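Local coordinates for protein alpha-L-arabinosidase (Xanthomonas axonopodis pv. citri, PDB 6D25) that probably removes alpha-L-arabinofuranosyl side chains from arabinoxylans by hydrolysis, including internally di-substituted ones, as a trimeric glycoside hydrolase of family GH51, at residues T34-Q39 / Q459-P464; G63-E68 / H76-D81; Q405-L410 / S432-K437. All coordinates share one frame; numbering follows the deposited sequence.

Interaction 1 (T34-Q39 / Q459-P464); sequences TLRVDQ and QVEGLP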
ATOM      1  N   THR A  34     -10.070 -37.644  37.476  1.00 28.24           N
ATOM      2  CA  THR A  34      -9.857 -36.865  38.676  1.00 28.58           C
ATOM      3  C   THR A  34     -10.189 -35.399  38.384  1.00 26.78           C
ATOM      4  O   THR A  34      -9.705 -34.847  37.384  1.00 26.68           O
ATOM      5  CB  THR A  34      -8.411 -37.011  39.169  1.00 30.47           C
ATOM      6  OG1 THR A  34      -8.181 -38.398  39.400  1.00 32.61           O
ATOM      7  CG2 THR A  34      -8.156 -36.295  40.474  1.00 31.46           C
ATOM      8  N   LEU A  35     -11.005 -34.808  39.247  1.00 25.38           N
ATOM      9  CA  LEU A  35     -11.392 -33.401  39.150  1.00 24.51           C
ATOM     10  C   LEU A  35     -10.801 -32.661  40.352  1.00 24.66           C
ATOM     11  O   LEU A  35     -11.057 -33.036  41.525  1.00 25.42           O
ATOM     12  CB  LEU A  35     -12.915 -33.289  39.171  1.00 24.01           C
ATOM     13  CG  LEU A  35     -13.469 -31.854  39.200  1.00 23.63           C
ATOM     14  CD1 LEU A  35     -13.001 -31.065  38.000  1.00 23.09           C
ATOM     15  CD2 LEU A  35     -14.984 -31.836  39.337  1.00 23.52           C
ATOM     16  N   ARG A  36     -10.011 -31.639  40.071  1.00 24.41           N
ATOM     17  CA  ARG A  36      -9.317 -30.883  41.123  1.00 24.96           C
ATOM     18  C   ARG A  36     -10.028 -29.536  41.335  1.00 24.52           C
ATOM     19  O   ARG A  36      -9.596 -28.530  40.863  1.00 23.93           O
ATOM     20  CB  ARG A  36      -7.840 -30.704  40.759  1.00 25.24           C
ATOM     21  CG  ARG A  36      -7.058 -31.998  40.559  1.00 26.60           C
ATOM     22  CD  ARG A  36      -7.134 -32.954  41.727  1.00 27.95           C
ATOM     23  NE  ARG A  36      -6.645 -32.383  42.943  1.00 30.08           N
ATOM     24  CZ  ARG A  36      -5.445 -32.595  43.458  1.00 31.63           C
ATOM     25  NH1 ARG A  36      -4.534 -33.274  42.748  1.00 29.98           N
ATOM     26  NH2 ARG A  36      -5.157 -32.094  44.658  1.00 30.98           N
ATOM     27  N   VAL A  37     -11.095 -29.553  42.118  1.00 25.45           N
ATOM     28  CA  VAL A  37     -11.790 -28.324  42.498  1.00 25.79           C
ATOM     29  C   VAL A  37     -10.852 -27.477  43.378  1.00 26.32           C
ATOM     30  O   VAL A  37     -10.948 -26.288  43.376  1.00 25.60           O
ATOM     31  CB  VAL A  37     -13.123 -28.614  43.209  1.00 26.73           C
ATOM     32  CG1 VAL A  37     -13.848 -27.335  43.625  1.00 26.77           C
ATOM     33  CG2 VAL A  37     -14.022 -29.504  42.361  1.00 27.12           C
ATOM     34  N   ASP A  38      -9.917 -28.133  44.062  1.00 26.57           N
ATOM     35  CA  ASP A  38      -8.933 -27.495  44.920  1.00 27.57           C
ATOM     36  C   ASP A  38      -7.781 -26.876  44.121  1.00 26.88           C
ATOM     37  O   ASP A  38      -6.901 -26.289  44.727  1.00 26.95           O
ATOM     38  CB  ASP A  38      -8.359 -28.509  45.924  1.00 29.75           C
ATOM     39  CG  ASP A  38      -7.763 -29.778  45.304  1.00 30.35           C
ATOM     40  OD1 ASP A  38      -8.064 -30.120  44.145  1.00 29.36           O
ATOM     41  OD2 ASP A  38      -7.040 -30.463  46.010  1.00 32.40           O
ATOM     42  N   GLN A  39      -7.757 -26.973  42.784  1.00 25.98           N
ATOM     43  CA  GLN A  39      -6.673 -26.352  42.001  1.00 25.82           C
ATOM     44  C   GLN A  39      -7.256 -25.448  40.922  1.00 24.47           C
ATOM     45  O   GLN A  39      -7.020 -25.654  39.727  1.00 25.22           O
ATOM     46  CB  GLN A  39      -5.755 -27.415  41.399  1.00 26.05           C
ATOM     47  CG  GLN A  39      -5.066 -28.302  42.434  1.00 27.48           C
ATOM     48  CD  GLN A  39      -4.251 -29.384  41.771  1.00 28.26           C
ATOM     49  OE1 GLN A  39      -4.409 -29.619  40.570  1.00 28.19           O
ATOM     50  NE2 GLN A  39      -3.330 -29.952  42.508  1.00 29.78           N
ATOM     51  N   GLN A 459     -13.199 -39.083  40.514  1.00 31.29           N
ATOM     52  CA  GLN A 459     -12.779 -38.762  41.878  1.00 33.08           C
ATOM     53  C   GLN A 459     -12.706 -37.222  41.999  1.00 31.44           C
ATOM     54  O   GLN A 459     -11.967 -36.585  41.259  1.00 29.00           O
ATOM     55  CB  GLN A 459     -11.425 -39.432  42.098  1.00 35.86           C
ATOM     56  CG  GLN A 459     -10.770 -39.117  43.430  1.00 41.02           C
ATOM     57  CD  GLN A 459     -11.353 -39.936  44.555  1.00 45.42           C
ATOM     58  OE1 GLN A 459     -11.994 -40.975  44.345  1.00 47.69           O
ATOM     59  NE2 GLN A 459     -11.118 -39.448  45.759  1.00 49.40           N
ATOM     60  N   VAL A 460     -13.455 -36.647  42.931  1.00 31.00           N
ATOM     61  CA  VAL A 460     -13.534 -35.204  43.092  1.00 29.87           C
ATOM     62  C   VAL A 460     -12.725 -34.815  44.333  1.00 29.92           C
ATOM     63  O   VAL A 460     -13.011 -35.285  45.412  1.00 31.15           O
ATOM     64  CB  VAL A 460     -14.989 -34.712  43.200  1.00 29.36           C
ATOM     65  CG1 VAL A 460     -15.059 -33.194  43.436  1.00 29.69           C
ATOM     66  CG2 VAL A 460     -15.803 -35.111  41.985  1.00 28.79           C
ATOM     67  N   GLU A 461     -11.735 -33.946  44.159  1.00 29.97           N
ATOM     68  CA  GLU A 461     -10.955 -33.388  45.265  1.00 31.50           C
ATOM     69  C   GLU A 461     -11.378 -31.932  45.505  1.00 30.97           C
ATOM     70  O   GLU A 461     -11.564 -31.184  44.536  1.00 27.89           O
ATOM     71  CB  GLU A 461      -9.468 -33.442  44.933  1.00 33.00           C
ATOM     72  CG  GLU A 461      -8.931 -34.857  44.750  1.00 35.44           C
ATOM     73  CD  GLU A 461      -9.036 -35.774  45.970  1.00 38.12           C
ATOM     74  OE1 GLU A 461      -9.064 -35.237  47.103  1.00 40.97           O
ATOM     75  OE2 GLU A 461      -9.142 -37.008  45.780  1.00 39.77           O
ATOM     76  N   GLY A 462     -11.520 -31.560  46.781  1.00 31.17           N
ATOM     77  CA  GLY A 462     -11.702 -30.185  47.178  1.00 32.22           C
ATOM     78  C   GLY A 462     -13.149 -29.727  47.160  1.00 32.80           C
ATOM     79  O   GLY A 462     -13.424 -28.530  47.146  1.00 31.81           O
ATOM     80  N   LEU A 463     -14.097 -30.654  47.187  1.00 32.77           N
ATOM     81  CA  LEU A 463     -15.512 -30.297  47.204  1.00 33.74           C
ATOM     82  C   LEU A 463     -16.310 -31.437  47.823  1.00 36.36           C
ATOM     83  O   LEU A 463     -16.377 -32.504  47.234  1.00 37.36           O
ATOM     84  CB  LEU A 463     -16.021 -30.061  45.787  1.00 33.63           C
ATOM     85  CG  LEU A 463     -17.510 -29.750  45.671  1.00 33.91           C
ATOM     86  CD1 LEU A 463     -17.826 -28.394  46.281  1.00 35.23           C
ATOM     87  CD2 LEU A 463     -17.957 -29.793  44.228  1.00 33.29           C
ATOM     88  N   PRO A 464     -16.917 -31.203  48.997  1.00 38.91           N
ATOM     89  CA  PRO A 464     -17.857 -32.205  49.523  1.00 39.79           C
ATOM     90  C   PRO A 464     -19.049 -32.364  48.569  1.00 39.09           C
ATOM     91  O   PRO A 464     -19.594 -31.368  48.138  1.00 40.32           O
ATOM     92  CB  PRO A 464     -18.296 -31.654  50.891  1.00 41.58           C
ATOM     93  CG  PRO A 464     -17.339 -30.498  51.201  1.00 40.93           C
ATOM     94  CD  PRO A 464     -16.815 -30.015  49.870  1.00 38.74           C
TER

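Interaction 2 (G63-E68 / H76-D81); sequences GVWVGE and HGYRND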
ATOM      1  N   GLY A  63     -31.507 -14.012   7.669  1.00 18.77           N
ATOM      2  CA  GLY A  63     -31.094 -14.608   8.964  1.00 18.38           C
ATOM      3  C   GLY A  63     -31.210 -13.654  10.142  1.00 18.51           C
ATOM      4  O   GLY A  63     -31.495 -14.098  11.252  1.00 17.75           O
ATOM      5  N   VAL A  64     -30.924 -12.358   9.921  1.00 18.14           N
ATOM      6  CA  VAL A  64     -30.914 -11.338  11.001  1.00 18.30           C
ATOM      7  C   VAL A  64     -31.832 -10.164  10.612  1.00 18.00           C
ATOM      8  O   VAL A  64     -32.755  -9.794  11.345  1.00 18.98           O
ATOM      9  CB  VAL A  64     -29.489 -10.849  11.288  1.00 18.17           C
ATOM     10  CG1 VAL A  64     -29.501  -9.684  12.273  1.00 19.17           C
ATOM     11  CG2 VAL A  64     -28.613 -11.988  11.799  1.00 18.66           C
ATOM     12  N   TRP A  65     -31.553  -9.599   9.457  1.00 17.53           N
ATOM     13  CA  TRP A  65     -32.188  -8.384   8.964  1.00 17.81           C
ATOM     14  C   TRP A  65     -33.319  -8.759   8.010  1.00 18.73           C
ATOM     15  O   TRP A  65     -33.056  -9.413   6.990  1.00 19.20           O
ATOM     16  CB  TRP A  65     -31.164  -7.511   8.228  1.00 17.81           C
ATOM     17  CG  TRP A  65     -31.782  -6.255   7.702  1.00 18.39           C
ATOM     18  CD1 TRP A  65     -32.223  -6.022   6.427  1.00 18.65           C
ATOM     19  CD2 TRP A  65     -32.099  -5.076   8.469  1.00 18.54           C
ATOM     20  NE1 TRP A  65     -32.799  -4.781   6.353  1.00 19.30           N
ATOM     21  CE2 TRP A  65     -32.706  -4.169   7.583  1.00 19.46           C
ATOM     22  CE3 TRP A  65     -31.904  -4.699   9.796  1.00 18.50           C
ATOM     23  CZ2 TRP A  65     -33.169  -2.924   8.010  1.00 20.36           C
ATOM     24  CZ3 TRP A  65     -32.318  -3.450  10.207  1.00 19.17           C
ATOM     25  CH2 TRP A  65     -32.938  -2.567   9.318  1.00 20.17           C
ATOM     26  N   VAL A  66     -34.536  -8.329   8.294  1.00 19.09           N
ATOM     27  CA  VAL A  66     -35.641  -8.541   7.364  1.00 20.18           C
ATOM     28  C   VAL A  66     -36.161  -7.183   6.870  1.00 21.55           C
ATOM     29  O   VAL A  66     -36.869  -7.138   5.899  1.00 20.68           O
ATOM     30  CB  VAL A  66     -36.761  -9.390   7.991  1.00 20.28           C
ATOM     31  CG1 VAL A  66     -36.282 -10.807   8.287  1.00 19.55           C
ATOM     32  CG2 VAL A  66     -37.353  -8.764   9.243  1.00 20.31           C
ATOM     33  N   GLY A  67     -35.830  -6.092   7.545  1.00 22.81           N
ATOM     34  CA  GLY A  67     -36.351  -4.765   7.155  1.00 25.21           C
ATOM     35  C   GLY A  67     -37.619  -4.424   7.918  1.00 27.00           C
ATOM     36  O   GLY A  67     -38.388  -5.313   8.245  1.00 26.62           O
ATOM     37  N   GLU A  68     -37.853  -3.152   8.164  1.00 30.39           N
ATOM     38  CA  GLU A  68     -38.937  -2.700   9.054  1.00 35.46           C
ATOM     39  C   GLU A  68     -40.308  -3.045   8.461  1.00 36.11           C
ATOM     40  O   GLU A  68     -41.215  -3.339   9.200  1.00 39.35           O
ATOM     41  CB  GLU A  68     -38.861  -1.201   9.344  1.00 40.32           C
ATOM     42  CG  GLU A  68     -37.661  -0.839  10.187  1.00 44.60           C
ATOM     43  CD  GLU A  68     -37.613   0.574  10.753  1.00 51.48           C
ATOM     44  OE1 GLU A  68     -37.080   1.454  10.043  1.00 61.49           O
ATOM     45  OE2 GLU A  68     -38.062   0.784  11.901  1.00 52.41           O
ATOM     46  N   HIS A  76     -37.402  -2.942  14.649  1.00 27.66           N
ATOM     47  CA  HIS A  76     -36.533  -2.020  13.865  1.00 28.17           C
ATOM     48  C   HIS A  76     -35.815  -2.783  12.740  1.00 25.40           C
ATOM     49  O   HIS A  76     -34.709  -2.411  12.376  1.00 25.15           O
ATOM     50  CB  HIS A  76     -35.530  -1.300  14.774  1.00 31.49           C
ATOM     51  CG  HIS A  76     -36.180  -0.470  15.822  1.00 36.03           C
ATOM     52  ND1 HIS A  76     -37.108   0.530  15.525  1.00 41.83           N
ATOM     53  CD2 HIS A  76     -36.049  -0.494  17.162  1.00 38.86           C
ATOM     54  CE1 HIS A  76     -37.511   1.096  16.652  1.00 42.20           C
ATOM     55  NE2 HIS A  76     -36.871   0.486  17.677  1.00 41.11           N
ATOM     56  N   GLY A  77     -36.445  -3.818  12.191  1.00 23.27           N
ATOM     57  CA  GLY A  77     -35.906  -4.549  11.041  1.00 21.99           C
ATOM     58  C   GLY A  77     -35.167  -5.828  11.415  1.00 20.81           C
ATOM     59  O   GLY A  77     -34.838  -6.611  10.519  1.00 19.78           O
ATOM     60  N   TYR A  78     -34.918  -6.062  12.705  1.00 19.74           N
ATOM     61  CA  TYR A  78     -34.295  -7.307  13.164  1.00 19.89           C
ATOM     62  C   TYR A  78     -35.387  -8.322  13.508  1.00 19.42           C
ATOM     63  O   TYR A  78     -36.255  -8.033  14.301  1.00 20.25           O
ATOM     64  CB  TYR A  78     -33.439  -7.088  14.408  1.00 19.08           C
ATOM     65  CG  TYR A  78     -32.550  -5.882  14.379  1.00 18.68           C
ATOM     66  CD1 TYR A  78     -31.521  -5.798  13.471  1.00 17.70           C
ATOM     67  CD2 TYR A  78     -32.723  -4.840  15.272  1.00 19.60           C
ATOM     68  CE1 TYR A  78     -30.721  -4.670  13.414  1.00 17.90           C
ATOM     69  CE2 TYR A  78     -31.911  -3.716  15.254  1.00 19.66           C
ATOM     70  CZ  TYR A  78     -30.923  -3.625  14.291  1.00 18.14           C
ATOM     71  OH  TYR A  78     -30.123  -2.535  14.236  1.00 18.85           O
ATOM     72  N   ARG A  79     -35.322  -9.511  12.925  1.00 19.28           N
ATOM     73  CA  ARG A  79     -36.380 -10.493  13.174  1.00 19.39           C
ATOM     74  C   ARG A  79     -36.347 -10.902  14.662  1.00 19.38           C
ATOM     75  O   ARG A  79     -35.292 -11.191  15.259  1.00 19.29           O
ATOM     76  CB  ARG A  79     -36.281 -11.672  12.204  1.00 19.70           C
ATOM     77  CG  ARG A  79     -34.997 -12.474  12.266  1.00 19.44           C
ATOM     78  CD  ARG A  79     -34.994 -13.495  11.116  1.00 19.28           C
ATOM     79  NE  ARG A  79     -36.033 -14.487  11.302  1.00 18.94           N
ATOM     80  CZ  ARG A  79     -36.530 -15.241  10.339  1.00 19.10           C
ATOM     81  NH1 ARG A  79     -37.333 -16.227  10.659  1.00 18.45           N
ATOM     82  NH2 ARG A  79     -36.235 -14.985   9.050  1.00 18.46           N
ATOM     83  N   ASN A  80     -37.543 -10.916  15.246  1.00 20.26           N
ATOM     84  CA  ASN A  80     -37.711 -11.066  16.707  1.00 20.44           C
ATOM     85  C   ASN A  80     -37.242 -12.450  17.210  1.00 20.27           C
ATOM     86  O   ASN A  80     -36.704 -12.581  18.313  1.00 20.90           O
ATOM     87  CB  ASN A  80     -39.178 -10.878  17.077  1.00 21.73           C
ATOM     88  CG  ASN A  80     -39.628  -9.431  17.010  1.00 22.22           C
ATOM     89  OD1 ASN A  80     -38.800  -8.521  16.949  1.00 22.36           O
ATOM     90  ND2 ASN A  80     -40.930  -9.218  17.029  1.00 24.14           N
ATOM     91  N   ASP A  81     -37.538 -13.488  16.438  1.00 19.80           N
ATOM     92  CA  ASP A  81     -37.268 -14.873  16.846  1.00 19.60           C
ATOM     93  C   ASP A  81     -35.756 -15.058  17.048  1.00 19.14           C
ATOM     94  O   ASP A  81     -35.327 -15.662  18.057  1.00 18.51           O
ATOM     95  CB  ASP A  81     -37.889 -15.891  15.883  1.00 19.67           C
ATOM     96  CG  ASP A  81     -37.591 -15.717  14.383  1.00 19.66           C
ATOM     97  OD1 ASP A  81     -36.806 -14.828  14.015  1.00 18.40           O
ATOM     98  OD2 ASP A  81     -38.240 -16.444  13.563  1.00 20.64           O
TER

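Interaction 3 (Q405-L410 / S432-K437); sequences QDATHL and SAVKAK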
ATOM      1  N   GLN A 405     -19.052 -19.277  30.828  1.00 17.49           N
ATOM      2  CA  GLN A 405     -18.765 -17.886  30.500  1.00 17.56           C
ATOM      3  C   GLN A 405     -18.169 -17.171  31.721  1.00 17.65           C
ATOM      4  O   GLN A 405     -18.837 -17.021  32.737  1.00 16.80           O
ATOM      5  CB  GLN A 405     -20.044 -17.157  30.051  1.00 17.89           C
ATOM      6  CG  GLN A 405     -20.524 -17.676  28.703  1.00 17.98           C
ATOM      7  CD  GLN A 405     -21.570 -16.794  28.079  1.00 18.72           C
ATOM      8  OE1 GLN A 405     -21.693 -15.621  28.439  1.00 20.33           O
ATOM      9  NE2 GLN A 405     -22.288 -17.324  27.084  1.00 18.55           N
ATOM     10  N   ASP A 406     -16.883 -16.793  31.617  1.00 17.28           N
ATOM     11  CA  ASP A 406     -16.155 -16.117  32.688  1.00 17.78           C
ATOM     12  C   ASP A 406     -16.039 -17.006  33.933  1.00 17.75           C
ATOM     13  O   ASP A 406     -15.916 -16.505  35.047  1.00 17.87           O
ATOM     14  CB  ASP A 406     -16.739 -14.725  32.971  1.00 18.37           C
ATOM     15  CG  ASP A 406     -16.445 -13.717  31.852  1.00 18.64           C
ATOM     16  OD1 ASP A 406     -15.463 -13.936  31.062  1.00 18.26           O
ATOM     17  OD2 ASP A 406     -17.201 -12.711  31.775  1.00 19.52           O
ATOM     18  N   ALA A 407     -16.063 -18.300  33.734  1.00 17.22           N
ATOM     19  CA  ALA A 407     -15.892 -19.258  34.830  1.00 17.81           C
ATOM     20  C   ALA A 407     -14.396 -19.415  35.108  1.00 18.33           C
ATOM     21  O   ALA A 407     -13.546 -18.787  34.436  1.00 18.33           O
ATOM     22  CB  ALA A 407     -16.506 -20.595  34.466  1.00 17.52           C
ATOM     23  N   THR A 408     -14.097 -20.241  36.103  1.00 18.79           N
ATOM     24  CA  THR A 408     -12.742 -20.592  36.476  1.00 19.71           C
ATOM     25  C   THR A 408     -12.480 -22.039  36.014  1.00 19.28           C
ATOM     26  O   THR A 408     -13.219 -22.959  36.383  1.00 18.65           O
ATOM     27  CB  THR A 408     -12.562 -20.461  37.996  1.00 21.15           C
ATOM     28  OG1 THR A 408     -12.808 -19.114  38.379  1.00 21.40           O
ATOM     29  CG2 THR A 408     -11.194 -20.869  38.485  1.00 22.07           C
ATOM     30  N   HIS A 409     -11.420 -22.220  35.252  1.00 19.12           N
ATOM     31  CA  HIS A 409     -10.999 -23.556  34.810  1.00 19.90           C
ATOM     32  C   HIS A 409     -10.669 -24.450  36.019  1.00 20.28           C
ATOM     33  O   HIS A 409      -9.947 -24.027  36.943  1.00 20.33           O
ATOM     34  CB  HIS A 409      -9.782 -23.440  33.885  1.00 20.23           C
ATOM     35  CG  HIS A 409      -9.075 -24.734  33.645  1.00 20.81           C
ATOM     36  ND1 HIS A 409      -9.592 -25.700  32.817  1.00 20.76           N
ATOM     37  CD2 HIS A 409      -7.902 -25.212  34.143  1.00 22.30           C
ATOM     38  CE1 HIS A 409      -8.749 -26.715  32.807  1.00 21.47           C
ATOM     39  NE2 HIS A 409      -7.703 -26.458  33.612  1.00 21.91           N
ATOM     40  N   LEU A 410     -11.139 -25.696  35.995  1.00 19.90           N
ATOM     41  CA  LEU A 410     -10.722 -26.702  36.944  1.00 21.01           C
ATOM     42  C   LEU A 410     -10.071 -27.876  36.192  1.00 21.94           C
ATOM     43  O   LEU A 410     -10.603 -28.343  35.173  1.00 22.27           O
ATOM     44  CB  LEU A 410     -11.914 -27.225  37.745  1.00 21.27           C
ATOM     45  CG  LEU A 410     -12.713 -26.166  38.504  1.00 21.74           C
ATOM     46  CD1 LEU A 410     -13.917 -26.806  39.155  1.00 22.35           C
ATOM     47  CD2 LEU A 410     -11.885 -25.422  39.539  1.00 22.22           C
ATOM     48  N   SER A 432     -14.352 -31.522  30.317  1.00 19.31           N
ATOM     49  CA  SER A 432     -13.734 -30.379  30.934  1.00 19.46           C
ATOM     50  C   SER A 432     -14.594 -30.004  32.145  1.00 19.51           C
ATOM     51  O   SER A 432     -15.689 -30.542  32.324  1.00 18.55           O
ATOM     52  CB  SER A 432     -13.620 -29.213  29.950  1.00 18.91           C
ATOM     53  OG  SER A 432     -14.913 -28.778  29.547  1.00 18.64           O
ATOM     54  N   ALA A 433     -14.101 -29.091  32.986  1.00 19.08           N
ATOM     55  CA  ALA A 433     -14.855 -28.677  34.158  1.00 18.95           C
ATOM     56  C   ALA A 433     -14.529 -27.213  34.489  1.00 19.44           C
ATOM     57  O   ALA A 433     -13.421 -26.732  34.172  1.00 18.41           O
ATOM     58  CB  ALA A 433     -14.554 -29.598  35.304  1.00 19.29           C
ATOM     59  N   VAL A 434     -15.471 -26.552  35.155  1.00 19.78           N
ATOM     60  CA  VAL A 434     -15.268 -25.198  35.650  1.00 19.70           C
ATOM     61  C   VAL A 434     -15.958 -25.031  37.011  1.00 20.75           C
ATOM     62  O   VAL A 434     -16.848 -25.807  37.402  1.00 19.91           O
ATOM     63  CB  VAL A 434     -15.821 -24.148  34.678  1.00 19.10           C
ATOM     64  CG1 VAL A 434     -15.118 -24.219  33.320  1.00 18.53           C
ATOM     65  CG2 VAL A 434     -17.348 -24.261  34.537  1.00 19.05           C
ATOM     66  N   LYS A 435     -15.535 -23.988  37.711  1.00 21.91           N
ATOM     67  CA  LYS A 435     -16.339 -23.378  38.758  1.00 23.14           C
ATOM     68  C   LYS A 435     -16.950 -22.086  38.201  1.00 22.61           C
ATOM     69  O   LYS A 435     -16.240 -21.176  37.811  1.00 20.95           O
ATOM     70  CB  LYS A 435     -15.521 -23.064  40.002  1.00 25.13           C
ATOM     71  CG  LYS A 435     -16.372 -22.491  41.140  1.00 26.82           C
ATOM     72  CD  LYS A 435     -15.715 -22.521  42.483  1.00 30.05           C
ATOM     73  CE  LYS A 435     -16.646 -21.945  43.509  1.00 32.21           C
ATOM     74  NZ  LYS A 435     -16.055 -21.990  44.857  1.00 35.81           N
ATOM     75  N   ALA A 436     -18.272 -22.069  38.106  1.00 22.28           N
ATOM     76  CA  ALA A 436     -18.961 -20.978  37.454  1.00 22.20           C
ATOM     77  C   ALA A 436     -19.074 -19.774  38.404  1.00 23.36           C
ATOM     78  O   ALA A 436     -18.946 -19.897  39.608  1.00 23.43           O
ATOM     79  CB  ALA A 436     -20.312 -21.462  36.986  1.00 21.75           C
ATOM     80  N   LYS A 437     -19.446 -18.632  37.851  1.00 24.20           N
ATOM     81  CA  LYS A 437     -19.683 -17.438  38.663  1.00 26.03           C
ATOM     82  C   LYS A 437     -20.879 -17.645  39.597  1.00 26.51           C
ATOM     83  O   LYS A 437     -20.908 -17.007  40.628  1.00 24.47           O
ATOM     84  CB  LYS A 437     -19.971 -16.219  37.795  1.00 28.16           C
ATOM     85  CG  LYS A 437     -18.759 -15.721  37.038  1.00 30.57           C
ATOM     86  CD  LYS A 437     -19.126 -14.615  36.113  1.00 34.39           C
ATOM     87  CE  LYS A 437     -19.236 -13.314  36.861  1.00 39.53           C
ATOM     88  NZ  LYS A 437     -19.946 -12.304  36.030  1.00 43.88           N
TER
HETATM   89  O   HOH W   1     -19.620 -18.574  34.864  1.00 18.27           O
HETATM   90  O   HOH W   2     -19.408 -12.407  32.903  1.00 38.37           O
HETATM   91  O   HOH W   3     -15.604 -18.759  39.016  1.00 37.97           O
HETATM   92  O   HOH W   4     -12.145 -25.890  31.879  1.00 18.50           O
HETATM   93  O   HOH W   5     -11.159 -28.893  32.634  1.00 18.96           O

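Interaction 1 (T34-Q39 / Q459-P464)
Leu35 illustrates how a parallel strand pair satisfies its polar backbone by using one residue for both bonds. Its N donates to Gln459 O at 2.9 Å, and its O accepts from Glu461 N in a nearly straight bond, 177° at the hydrogen. Where strand 29-36 ends, the pairing softens: Val37 N reaches Glu461 O weakly, and Asp38 N, 3.5 Å away, adds a second weak bond to the same oxygen. On the side of the sheet bearing Arg36 and Glu461, the two side chains run alongside each other, with Arg36 NE 3.6 Å from Glu461 CB. Despite opposite charges they do not pair. Arg36, bent at chi2 and chi3, curls back across its own turn and grips Asp38 side-on, NE to OD1 at 2.9 Å and NH2 to OD2 at 2.8 Å. Glu461 instead receives Gln459 NE2 on OE2 at 3.1 Å, while OE1 forms a salt bridge with Lys503. The other side is apolar: Val37 CG2 lies 4.0 Å from Val460 CG1 and also meets Leu463 CB. Each carboxylate thus has its own cationic partner, probably favouring the ionised form of both where the strands end at the surface; backbone bonds and packing, not charge, join the two strands.

Interaction 2 (G63-E68 / H76-D81)
Trp65 and Gly77 meet face to backbone: Gly77 CA sits over the six-membered ring of Trp65, 4.1 Å from its centroid and 20° off the normal, in a CH-pi contact. Without a side chain and at positive phi, Gly77 lets the indole lie directly on its backbone. With CG anti to the backbone N (chi1 180°), Trp65 folds its ring back over this backbone although its CB sets off away from it. The ring's outer edge is turned to Tyr78, and there the contact becomes an offset edge-to-face pair, with planes at 76° and centroids 5.6 Å apart. Trp65 CZ3 and Tyr78 CE1 make the touch at 3.8 Å. Tyr78 also rests against Phe142 of helix 136-146, and its OH bonds to Glu138 O.

Gly77 O is gripped twice: Val66 N approaches nearly head-on at 2.8 Å, whereas Gly67 N comes in the carbonyl plane, on a lone pair, at 3.2 Å. Farther along, Arg79 N bonds to Val64 O at 3.0 Å. The aliphatic part of Arg79 crosses Val66 at about a right angle, CB to CG1 4.0 Å, and runs on past Gly63 O. Its guanidinium lies edge-on to Asp81, with NE and NH1 each meeting the syn lone pair of a different carboxylate oxygen, while NH2 is held by the carbonyls of Gly62 and Gly386. At the opposite end, Glu68 lays CG along the His76 backbone.

A single backbone bridge, Trp65 to Tyr78, ties the loop to the chain just before helix 80-88, where Arg79 is the N-cap. The chemistry is divided: aromatic and CH-pi packing holds the Trp65-Gly77-Tyr78 part, while buried Arg79 has its charge balanced by Asp81 and its NH2 directed to two carbonyls, probably fixing the guanidinium's rotation.

Interaction 3 (Q405-L410 / S432-K437)
Ala407 and Val434 form the tight part of this strand pair, their CB atoms 3.6 Å apart, with Ala407 CB also pressed against Lys435 O. Val434 has CG1 anti to its carbonyl carbon (chi1 -61°), so that CG1 and CG2 flank the contact, at 4.0 and 3.8 Å from Ala407 CB. Thr408 and Lys435 make a reciprocal antiparallel pair: Thr408 N to Lys435 O and Lys435 N to Thr408 O, both 2.9 Å. Leu410 adds the last close packing by laying CD1 over the backbone of Val434 and Lys435, 3.5 Å from Val434 C.

Around this directly bonded centre the contact is completed by water. One molecule links Thr408 OG1 with Lys435 O, and another joins His409 ND1, in the plane of the imidazole, to Ala433 O. The 405-406 end is looser. A water that donates to Gln405 O and accepts from Lys437 N there replaces a direct bond between the parted backbones. Lys437 lays its methylenes against Asp406, with Lys437 CG 3.6 Å from Asp406 O, but Lys437 NZ stays 5.1 Å from Asp406 OD2 with a water between; that carboxylate oxygen has its direct salt bridge with Arg46. Bonded firmly in the middle and hydrated at the splayed base, the pair is the open end of the long beta hairpin 407-421/424-435 in the C-terminal beta domain of a GH51 arabinofuranosidase.

Overall arrangement
Interactions 1 and 3 belong to one body of structure, since strands 29-36 and 407-421 are neighbours in the same mixed sheet. Their centres lie 13 Å apart, and they touch directly: Leu35 CD1 packs 3.4 Å from Ala433 CB, and Leu410 CD2 reaches the carbonyls of Arg36 and Val37. Interaction 1 thereby brings an N-terminal strand into the C-terminal beta domain, closing a chain loop that contains both other contacts. Interaction 2 is remote, its centre 46 Å from that of interaction 1 and 34 Å from that of interaction 3. It shapes a loop after strand 51-52, the first strand of the eight-stranded parallel barrel, the fold that carries the active site in GH51 enzymes.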